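Local coordinates for uncharacterized protein (PDB 4L7A) that is of unknown function but is probably a zinc-dependent metallopeptidase, at residues F59-I68 / I262-I270; L150-Y160 / M235-W244. All coordinates share one frame; numbering follows the deposited sequence.

Overall arrangement
The two contacts lie on opposite sides of the chain's centre. Their own centres are 34 Å apart, and their nearest atoms about 18 Å, so they do not touch. Along the chain the order is 59-68, 150-160, 235-244, 262-270, which puts both halves of interaction 2 between the halves of interaction 1. Interaction 1 lays the C-terminal tail on helix 59-81. Interaction 2 joins the end of helix 131-153, which carries an HExxH sequence as in zincin peptidases, to the end of helix 211-244. Helix 248-260 links the two regions. The same C-terminal part of the chain therefore closes against two distant parts of the fold.

Interaction 1: residues F59-I68 / I262-I270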
loop_
_atom_site.group_PDB
_atom_site.type_symbol
_atom_site.label_atom_id
_atom_site.label_comp_id
_atom_site.label_asym_id
_atom_site.label_seq_id
_atom_site.Cartn_x
_atom_site.Cartn_y
_atom_site.Cartn_z
ATOM N N PHE A 59 -10.967 -19.170 -0.185
ATOM C CA PHE A 59 -11.642 -18.556 -1.310
ATOM C C PHE A 59 -12.507 -17.326 -0.968
ATOM O O PHE A 59 -12.342 -16.285 -1.567
ATOM C CB PHE A 59 -12.536 -19.555 -2.020
ATOM C CG PHE A 59 -13.351 -18.946 -3.158
ATOM C CD1 PHE A 59 -12.797 -18.834 -4.439
ATOM C CD2 PHE A 59 -14.637 -18.514 -2.960
ATOM C CE1 PHE A 59 -13.537 -18.317 -5.513
ATOM C CE2 PHE A 59 -15.389 -18.003 -4.028
ATOM C CZ PHE A 59 -14.826 -17.913 -5.318
ATOM N N TRP A 60 -13.438 -17.458 -0.043
ATOM C CA TRP A 60 -14.317 -16.344 0.280
ATOM C C TRP A 60 -13.552 -15.180 0.964
ATOM O O TRP A 60 -13.903 -14.012 0.814
ATOM C CB TRP A 60 -15.507 -16.817 1.116
ATOM C CG TRP A 60 -16.386 -17.653 0.303
ATOM C CD1 TRP A 60 -16.526 -18.999 0.386
ATOM C CD2 TRP A 60 -17.278 -17.209 -0.739
ATOM N NE1 TRP A 60 -17.430 -19.428 -0.530
ATOM C CE2 TRP A 60 -17.877 -18.358 -1.274
ATOM C CE3 TRP A 60 -17.580 -15.971 -1.297
ATOM C CZ2 TRP A 60 -18.801 -18.307 -2.321
ATOM C CZ3 TRP A 60 -18.477 -15.913 -2.351
ATOM C CH2 TRP A 60 -19.099 -17.078 -2.845
ATOM N N LEU A 61 -12.473 -15.490 1.638
ATOM C CA LEU A 61 -11.619 -14.413 2.081
ATOM C C LEU A 61 -10.868 -13.698 0.894
ATOM O O LEU A 61 -10.638 -12.480 0.951
ATOM C CB LEU A 61 -10.625 -14.929 3.119
ATOM C CG LEU A 61 -9.667 -13.880 3.730
ATOM C CD1 LEU A 61 -10.462 -12.746 4.385
ATOM C CD2 LEU A 61 -8.788 -14.594 4.753
ATOM N N SER A 62 -10.512 -14.447 -0.155
ATOM C CA SER A 62 -9.902 -13.848 -1.343
ATOM C C SER A 62 -10.865 -12.869 -2.009
ATOM O O SER A 62 -10.460 -11.837 -2.474
ATOM C CB SER A 62 -9.482 -14.887 -2.363
ATOM O OG SER A 62 -8.470 -15.710 -1.795
ATOM N N VAL A 63 -12.141 -13.215 -2.045
ATOM C CA VAL A 63 -13.164 -12.367 -2.602
ATOM C C VAL A 63 -13.286 -11.072 -1.795
ATOM O O VAL A 63 -13.394 -9.958 -2.371
ATOM C CB VAL A 63 -14.523 -13.092 -2.615
ATOM C CG1 VAL A 63 -15.619 -12.167 -3.107
ATOM C CG2 VAL A 63 -14.465 -14.314 -3.509
ATOM N N LYS A 64 -13.279 -11.193 -0.468
ATOM C CA LYS A 64 -13.400 -10.018 0.392
ATOM C C LYS A 64 -12.242 -9.103 0.161
ATOM O O LYS A 64 -12.438 -7.915 -0.052
ATOM C CB LYS A 64 -13.444 -10.415 1.856
ATOM C CG LYS A 64 -14.714 -11.179 2.164
ATOM C CD LYS A 64 -14.937 -11.364 3.639
ATOM C CE LYS A 64 -16.016 -12.380 3.852
ATOM N NZ LYS A 64 -16.207 -12.497 5.288
ATOM N N LEU A 65 -11.039 -9.668 0.138
ATOM C CA LEU A 65 -9.830 -8.860 -0.068
ATOM C C LEU A 65 -9.767 -8.200 -1.442
ATOM O O LEU A 65 -9.385 -7.048 -1.538
ATOM C CB LEU A 65 -8.580 -9.686 0.136
ATOM C CG LEU A 65 -8.266 -9.834 1.598
ATOM C CD1 LEU A 65 -7.235 -10.934 1.784
ATOM C CD2 LEU A 65 -7.699 -8.506 2.129
ATOM N N ALA A 66 -10.200 -8.904 -2.495
ATOM C CA ALA A 66 -10.226 -8.281 -3.803
ATOM C C ALA A 66 -11.138 -7.080 -3.803
ATOM O O ALA A 66 -10.839 -6.085 -4.451
ATOM C CB ALA A 66 -10.671 -9.243 -4.840
ATOM N N LYS A 67 -12.226 -7.132 -3.080
ATOM C CA LYS A 67 -13.161 -5.994 -3.049
ATOM C C LYS A 67 -12.670 -4.859 -2.129
ATOM O O LYS A 67 -12.904 -3.668 -2.413
ATOM C CB LYS A 67 -14.556 -6.421 -2.587
ATOM C CG LYS A 67 -15.266 -7.366 -3.531
ATOM C CD LYS A 67 -16.742 -7.446 -3.225
ATOM C CE LYS A 67 -17.504 -8.259 -4.319
ATOM N NZ LYS A 67 -18.920 -8.332 -3.938
ATOM N N ILE A 68 -12.029 -5.221 -1.021
ATOM C CA ILE A 68 -11.490 -4.224 -0.098
ATOM C C ILE A 68 -10.343 -3.441 -0.761
ATOM O O ILE A 68 -10.259 -2.190 -0.658
ATOM C CB ILE A 68 -11.087 -4.889 1.198
ATOM C CG1 ILE A 68 -12.381 -5.366 1.892
ATOM C CG2 ILE A 68 -10.345 -3.936 2.095
ATOM C CD1 ILE A 68 -12.154 -6.164 3.178
ATOM N N ILE A 262 -15.513 -0.058 4.967
ATOM C CA ILE A 262 -15.343 -1.470 4.630
ATOM C C ILE A 262 -16.573 -2.328 5.000
ATOM O O ILE A 262 -17.030 -3.116 4.188
ATOM C CB ILE A 262 -14.019 -2.027 5.207
ATOM C CG1 ILE A 262 -12.873 -1.508 4.363
ATOM C CG2 ILE A 262 -14.023 -3.550 5.261
ATOM C CD1 ILE A 262 -11.492 -1.797 4.927
ATOM N N SER A 263 -17.115 -2.154 6.202
ATOM C CA SER A 263 -18.236 -2.998 6.601
ATOM C C SER A 263 -19.503 -2.697 5.836
ATOM O O SER A 263 -20.407 -3.431 5.944
ATOM C CB SER A 263 -18.562 -2.860 8.076
ATOM O OG SER A 263 -18.949 -1.545 8.333
ATOM N N GLU A 264 -19.561 -1.625 5.069
ATOM C CA GLU A 264 -20.702 -1.389 4.166
ATOM C C GLU A 264 -20.570 -2.105 2.812
ATOM O O GLU A 264 -21.503 -2.093 2.032
ATOM C CB GLU A 264 -20.892 0.114 3.914
ATOM C CG GLU A 264 -21.099 0.925 5.191
ATOM C CD GLU A 264 -20.975 2.443 4.970
ATOM O OE1 GLU A 264 -21.351 2.940 3.888
ATOM O OE2 GLU A 264 -20.498 3.134 5.897
ATOM N N LEU A 265 -19.425 -2.721 2.514
ATOM C CA LEU A 265 -19.275 -3.407 1.238
ATOM C C LEU A 265 -19.999 -4.749 1.264
ATOM O O LEU A 265 -20.247 -5.309 2.343
ATOM C CB LEU A 265 -17.807 -3.640 0.914
ATOM C CG LEU A 265 -16.921 -2.396 0.760
ATOM C CD1 LEU A 265 -15.440 -2.787 0.881
ATOM C CD2 LEU A 265 -17.213 -1.740 -0.559
ATOM N N ASP A 266 -20.308 -5.271 0.080
ATOM C CA ASP A 266 -21.025 -6.530 -0.025
ATOM C C ASP A 266 -19.995 -7.650 -0.126
ATOM O O ASP A 266 -19.712 -8.171 -1.216
ATOM C CB ASP A 266 -21.991 -6.553 -1.206
ATOM C CG ASP A 266 -22.785 -7.874 -1.289
ATOM O OD1 ASP A 266 -22.830 -8.639 -0.298
ATOM O OD2 ASP A 266 -23.336 -8.189 -2.361
ATOM N N LEU A 267 -19.436 -7.987 1.029
ATOM C CA LEU A 267 -18.303 -8.869 1.102
ATOM C C LEU A 267 -18.679 -10.329 1.046
ATOM O O LEU A 267 -17.831 -11.132 0.823
ATOM C CB LEU A 267 -17.486 -8.585 2.376
ATOM C CG LEU A 267 -16.898 -7.177 2.509
ATOM C CD1 LEU A 267 -16.191 -6.934 3.859
ATOM C CD2 LEU A 267 -15.920 -6.886 1.381
ATOM N N ASP A 268 -19.943 -10.663 1.225
ATOM C CA ASP A 268 -20.374 -12.049 1.257
ATOM C C ASP A 268 -20.860 -12.598 -0.084
ATOM O O ASP A 268 -21.380 -13.723 -0.156
ATOM C CB ASP A 268 -21.465 -12.216 2.319
ATOM C CG ASP A 268 -20.941 -11.984 3.747
ATOM O OD1 ASP A 268 -19.729 -12.188 4.005
ATOM O OD2 ASP A 268 -21.752 -11.636 4.622
ATOM N N HIS A 269 -20.714 -11.809 -1.142
ATOM C CA HIS A 269 -21.155 -12.219 -2.466
ATOM C C HIS A 269 -20.108 -11.773 -3.487
ATOM O O HIS A 269 -19.412 -10.796 -3.257
ATOM C CB HIS A 269 -22.500 -11.570 -2.799
ATOM C CG HIS A 269 -23.608 -11.955 -1.868
ATOM N ND1 HIS A 269 -24.072 -11.115 -0.870
ATOM C CD2 HIS A 269 -24.354 -13.084 -1.786
ATOM C CE1 HIS A 269 -25.045 -11.712 -0.206
ATOM N NE2 HIS A 269 -25.245 -12.900 -0.754
ATOM N N ILE A 270 -20.050 -12.454 -4.622
ATOM C CA ILE A 270 -19.201 -12.011 -5.705
ATOM C C ILE A 270 -19.960 -10.935 -6.472
ATOM O O ILE A 270 -19.596 -9.814 -6.394
ATOM C CB ILE A 270 -18.803 -13.192 -6.616
ATOM C CG1 ILE A 270 -18.025 -14.202 -5.820
ATOM C CG2 ILE A 270 -17.978 -12.673 -7.850
ATOM C CD1 ILE A 270 -17.822 -15.550 -6.544
HETATM O O HOH W 1 -16.713 -13.459 0.731
#
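The F59 ring receives CD1 of I270 at its edge, 4.0 Å from CZ, and V63 CG2 lies over one of its faces. F59 CD2 in turn sits over the centre of one face of the W60 indole. CZ3 of W60 meets I270 CG1 obliquely at 3.9 Å. This is the C-terminal tail packing along helix 59-81. The I270 side chain packs against F59, W60 and V63, and also touches W26 of helix 17-35.

The tail reaches the helix through a type I beta turn, D266 to H269, with an inverse gamma turn centred on D266. The H269 ring ties the turn to itself: its ND1 donates to the syn lone pair of D266 OD1 at 2.8 Å, nearly straight at 171°. The ammonium of K67 grips the tail. CG lies anti to the carbonyl carbon (chi1 -65°) and the rest of the chain is extended, which carries NZ up to three backbone oxygens. It donates to H269 O at 2.6 Å, to D266 O at 2.8 Å, and to I270 O at 2.9 Å from above the carbonyl plane. A methionine here would probably leave these three carbonyls without their common donor and let the turn move off the helix.

K64 lies across L267, with its CG against the backbone O and CB of that residue. Its NZ makes a long salt bridge to D268 OD1. Further along, I68 packs apolar branches on three residues: CG2 on I262 CD1 (3.7 Å), and CG1 on L265 CD1 and L267 CD2. A water donates to W60 O and also to L267 O, the latter at 2.6 Å.

Interaction 2: residues L150-Y160 / M235-W244; sequences LHQKKNYPVDY and MVKKYMKDSW
The hydroxyl of Y239 is held by two hydrogen bonds. It donates to K154 O at 2.5 Å, in the carbonyl plane, and accepts from W244 NE1 at 3.0 Å, close to the indole plane. CG of Y239 anti to its own N (chi1 165°) sends the ring across to the loop after helix 131-153. There Y156 CB lies over one face, and the H151 ring meets it obliquely.

The W244 indole is sandwiched. L150 CD2 stands over one face, 3.6 Å from the six-membered-ring centroid, in a CH-pi contact. K154 CD covers the opposite face, and its NZ adds a cation-pi contact at 4.2 Å. That NZ also donates to S243 O at 2.9 Å, nearly along the C=O axis.

At the other end, selenomethionine M235 places SE at the edge of the Y160 ring, 3.9 Å from CB. The Y160 hydroxyl is hydrogen-bonded to D198 OD1 on helix 195-208.

K154 thus ties the two helix ends together twice, with its carbonyl taken by Y239 and its ammonium set at the C-terminal end of helix 211-244, where the positive charge would probably be stabilised by the helix dipole.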
loop_
_atom_site.group_PDB
_atom_site.type_symbol
_atom_site.label_atom_id
_atom_site.label_comp_id
_atom_site.label_asym_id
_atom_site.label_seq_id
_atom_site.Cartn_x
_atom_site.Cartn_y
_atom_site.Cartn_z
ATOM N N LEU A 150 5.558 6.083 -9.427
ATOM C CA LEU A 150 5.337 7.453 -9.877
ATOM C C LEU A 150 6.680 8.182 -10.043
ATOM O O LEU A 150 6.932 8.885 -11.074
ATOM C CB LEU A 150 4.440 8.239 -8.921
ATOM C CG LEU A 150 3.006 7.751 -8.751
ATOM C CD1 LEU A 150 2.301 8.483 -7.623
ATOM C CD2 LEU A 150 2.228 7.897 -10.106
ATOM N N HIS A 151 7.537 8.032 -9.045
ATOM C CA HIS A 151 8.859 8.687 -9.073
ATOM C C HIS A 151 9.742 8.264 -10.214
ATOM O O HIS A 151 10.436 9.095 -10.734
ATOM C CB HIS A 151 9.592 8.515 -7.783
ATOM C CG HIS A 151 8.792 8.978 -6.612
ATOM N ND1 HIS A 151 8.973 8.477 -5.352
ATOM C CD2 HIS A 151 7.780 9.882 -6.527
ATOM C CE1 HIS A 151 8.092 9.041 -4.530
ATOM N NE2 HIS A 151 7.381 9.929 -5.215
ATOM N N GLN A 152 9.678 6.997 -10.603
ATOM C CA GLN A 152 10.413 6.474 -11.760
ATOM C C GLN A 152 9.923 7.080 -13.059
ATOM O O GLN A 152 10.724 7.453 -13.902
ATOM C CB GLN A 152 10.311 4.940 -11.851
ATOM C CG GLN A 152 11.020 4.234 -10.686
ATOM C CD GLN A 152 10.993 2.665 -10.725
ATOM O OE1 GLN A 152 9.936 2.025 -10.856
ATOM N NE2 GLN A 152 12.173 2.061 -10.587
ATOM N N LYS A 153 8.609 7.221 -13.195
ATOM C CA LYS A 153 8.050 7.786 -14.413
ATOM C C LYS A 153 8.219 9.289 -14.501
ATOM O O LYS A 153 8.508 9.825 -15.582
ATOM C CB LYS A 153 6.595 7.452 -14.523
ATOM C CG LYS A 153 6.298 5.982 -14.816
ATOM C CD LYS A 153 4.831 5.889 -15.072
ATOM C CE LYS A 153 4.442 4.621 -15.773
ATOM N NZ LYS A 153 4.852 3.487 -14.987
ATOM N N LYS A 154 8.012 9.996 -13.388
ATOM C CA LYS A 154 8.249 11.438 -13.327
ATOM C C LYS A 154 9.067 11.770 -12.097
ATOM O O LYS A 154 8.555 11.758 -10.957
ATOM C CB LYS A 154 6.932 12.214 -13.338
ATOM C CG LYS A 154 6.155 12.052 -14.597
ATOM C CD LYS A 154 4.903 12.860 -14.586
ATOM C CE LYS A 154 4.042 12.393 -15.718
ATOM N NZ LYS A 154 2.856 13.196 -15.776
ATOM N N ASN A 155 10.341 12.072 -12.316
ATOM C CA ASN A 155 11.261 12.235 -11.212
ATOM C C ASN A 155 10.828 13.332 -10.244
ATOM O O ASN A 155 10.329 14.381 -10.680
ATOM C CB ASN A 155 12.652 12.500 -11.746
ATOM C CG ASN A 155 13.269 11.239 -12.359
ATOM O OD1 ASN A 155 12.726 10.116 -12.269
ATOM N ND2 ASN A 155 14.378 11.419 -12.997
ATOM N N TYR A 156 11.026 13.100 -8.946
ATOM C CA TYR A 156 10.683 14.095 -7.940
ATOM C C TYR A 156 11.776 15.177 -7.928
ATOM O O TYR A 156 12.849 14.940 -8.472
ATOM C CB TYR A 156 10.465 13.448 -6.553
ATOM C CG TYR A 156 11.686 12.750 -5.961
ATOM C CD1 TYR A 156 12.659 13.502 -5.328
ATOM C CD2 TYR A 156 11.870 11.363 -6.045
ATOM C CE1 TYR A 156 13.738 12.933 -4.823
ATOM C CE2 TYR A 156 13.019 10.783 -5.550
ATOM C CZ TYR A 156 13.920 11.585 -4.927
ATOM O OH TYR A 156 15.061 11.108 -4.368
ATOM N N PRO A 157 11.518 16.360 -7.298
ATOM C CA PRO A 157 12.564 17.420 -7.274
ATOM C C PRO A 157 13.852 17.038 -6.582
ATOM O O PRO A 157 13.833 16.537 -5.479
ATOM C CB PRO A 157 11.884 18.582 -6.545
ATOM C CG PRO A 157 10.425 18.328 -6.728
ATOM C CD PRO A 157 10.294 16.831 -6.621
ATOM N N VAL A 158 14.968 17.280 -7.259
ATOM C CA VAL A 158 16.266 16.917 -6.732
ATOM C C VAL A 158 16.531 17.597 -5.411
ATOM O O VAL A 158 17.263 17.062 -4.590
ATOM C CB VAL A 158 17.432 17.248 -7.717
ATOM C CG1 VAL A 158 17.261 16.452 -8.992
ATOM C CG2 VAL A 158 17.515 18.743 -8.040
ATOM N N ASP A 159 15.951 18.765 -5.196
ATOM C CA ASP A 159 16.137 19.440 -3.901
ATOM C C ASP A 159 15.625 18.658 -2.671
ATOM O O ASP A 159 16.068 18.938 -1.576
ATOM C CB ASP A 159 15.511 20.832 -3.923
ATOM C CG ASP A 159 16.327 21.858 -4.732
ATOM O OD1 ASP A 159 17.495 21.615 -5.149
ATOM O OD2 ASP A 159 15.769 22.941 -4.922
ATOM N N TYR A 160 14.745 17.666 -2.844
ATOM C CA TYR A 160 14.252 16.860 -1.722
ATOM C C TYR A 160 15.417 16.199 -1.047
ATOM O O TYR A 160 15.477 16.134 0.198
ATOM C CB TYR A 160 13.252 15.772 -2.180
ATOM C CG TYR A 160 12.579 15.043 -1.070
ATOM C CD1 TYR A 160 13.197 13.977 -0.446
ATOM C CD2 TYR A 160 11.307 15.405 -0.643
ATOM C CE1 TYR A 160 12.562 13.322 0.603
ATOM C CE2 TYR A 160 10.667 14.755 0.354
ATOM C CZ TYR A 160 11.288 13.729 0.988
ATOM O OH TYR A 160 10.633 13.096 2.005
HETATM N N MSE A 235 6.657 19.689 -0.171
HETATM C CA MSE A 235 7.291 19.388 -1.447
HETATM C C MSE A 235 6.621 18.196 -2.162
HETATM O O MSE A 235 6.387 18.226 -3.372
HETATM C CB MSE A 235 8.766 19.113 -1.240
HETATM C CG MSE A 235 9.515 19.117 -2.582
HETATM SE SE MSE A 235 11.465 19.194 -2.355
HETATM C CE MSE A 235 11.645 20.936 -1.572
ATOM N N VAL A 236 6.286 17.163 -1.401
ATOM C CA VAL A 236 5.510 16.026 -1.939
ATOM C C VAL A 236 4.121 16.470 -2.460
ATOM O O VAL A 236 3.729 16.101 -3.560
ATOM C CB VAL A 236 5.326 14.902 -0.885
ATOM C CG1 VAL A 236 4.433 13.761 -1.413
ATOM C CG2 VAL A 236 6.679 14.325 -0.529
ATOM N N LYS A 237 3.381 17.221 -1.651
ATOM C CA LYS A 237 2.118 17.756 -2.103
ATOM C C LYS A 237 2.286 18.487 -3.448
ATOM O O LYS A 237 1.493 18.294 -4.368
ATOM C CB LYS A 237 1.541 18.679 -1.068
ATOM C CG LYS A 237 0.893 17.960 0.080
ATOM C CD LYS A 237 0.336 18.998 1.111
ATOM C CE LYS A 237 -0.424 18.252 2.226
ATOM N NZ LYS A 237 -0.527 19.114 3.462
ATOM N N LYS A 238 3.310 19.333 -3.543
ATOM C CA LYS A 238 3.563 20.115 -4.736
ATOM C C LYS A 238 3.909 19.227 -5.928
ATOM O O LYS A 238 3.422 19.442 -7.012
ATOM C CB LYS A 238 4.670 21.135 -4.463
ATOM C CG LYS A 238 5.032 22.010 -5.689
ATOM C CD LYS A 238 5.961 23.185 -5.327
ATOM C CE LYS A 238 6.670 23.753 -6.570
ATOM N NZ LYS A 238 5.718 24.299 -7.585
ATOM N N TYR A 239 4.749 18.220 -5.703
ATOM C CA TYR A 239 5.098 17.254 -6.711
ATOM C C TYR A 239 3.838 16.502 -7.202
ATOM O O TYR A 239 3.642 16.348 -8.426
ATOM C CB TYR A 239 6.092 16.227 -6.156
ATOM C CG TYR A 239 6.240 14.966 -7.020
ATOM C CD1 TYR A 239 6.943 14.995 -8.232
ATOM C CD2 TYR A 239 5.660 13.765 -6.642
ATOM C CE1 TYR A 239 7.068 13.847 -9.037
ATOM C CE2 TYR A 239 5.783 12.613 -7.435
ATOM C CZ TYR A 239 6.480 12.676 -8.636
ATOM O OH TYR A 239 6.581 11.518 -9.402
HETATM N N MSE A 240 2.999 16.030 -6.277
HETATM C CA MSE A 240 1.830 15.273 -6.724
HETATM C C MSE A 240 0.904 16.188 -7.555
HETATM O O MSE A 240 0.323 15.734 -8.567
HETATM C CB MSE A 240 1.103 14.671 -5.568
HETATM C CG MSE A 240 1.926 13.661 -4.806
HETATM SE SE MSE A 240 2.235 12.070 -5.900
HETATM C CE MSE A 240 0.482 11.251 -5.726
ATOM N N LYS A 241 0.811 17.458 -7.141
ATOM C CA LYS A 241 0.044 18.459 -7.897
ATOM C C LYS A 241 0.648 18.773 -9.294
ATOM O O LYS A 241 -0.017 18.621 -10.321
ATOM C CB LYS A 241 -0.093 19.744 -7.087
ATOM C CG LYS A 241 -0.877 20.808 -7.778
ATOM C CD LYS A 241 -1.112 21.980 -6.822
ATOM C CE LYS A 241 -0.750 23.270 -7.504
ATOM N NZ LYS A 241 -1.515 24.433 -6.995
ATOM N N ASP A 242 1.909 19.148 -9.337
ATOM C CA ASP A 242 2.512 19.567 -10.580
ATOM C C ASP A 242 2.663 18.403 -11.571
ATOM O O ASP A 242 2.459 18.599 -12.740
ATOM C CB ASP A 242 3.890 20.213 -10.361
ATOM C CG ASP A 242 3.839 21.487 -9.521
ATOM O OD1 ASP A 242 2.729 22.037 -9.330
ATOM O OD2 ASP A 242 4.920 21.897 -9.030
ATOM N N SER A 243 3.030 17.212 -11.094
ATOM C CA SER A 243 3.369 16.121 -11.977
ATOM C C SER A 243 2.183 15.217 -12.271
ATOM O O SER A 243 2.146 14.622 -13.317
ATOM C CB SER A 243 4.518 15.278 -11.377
ATOM O OG SER A 243 5.711 16.056 -11.366
ATOM N N TRP A 244 1.237 15.071 -11.333
ATOM C CA TRP A 244 0.162 14.110 -11.531
ATOM C C TRP A 244 -1.240 14.677 -11.407
ATOM O O TRP A 244 -2.201 13.934 -11.497
ATOM C CB TRP A 244 0.349 12.916 -10.573
ATOM C CG TRP A 244 1.659 12.233 -10.776
ATOM C CD1 TRP A 244 2.797 12.397 -10.042
ATOM C CD2 TRP A 244 1.989 11.336 -11.846
ATOM N NE1 TRP A 244 3.798 11.588 -10.529
ATOM C CE2 TRP A 244 3.351 10.964 -11.669
ATOM C CE3 TRP A 244 1.253 10.751 -12.881
ATOM C CZ2 TRP A 244 3.996 10.034 -12.509
ATOM C CZ3 TRP A 244 1.901 9.847 -13.749
ATOM C CH2 TRP A 244 3.258 9.491 -13.537
#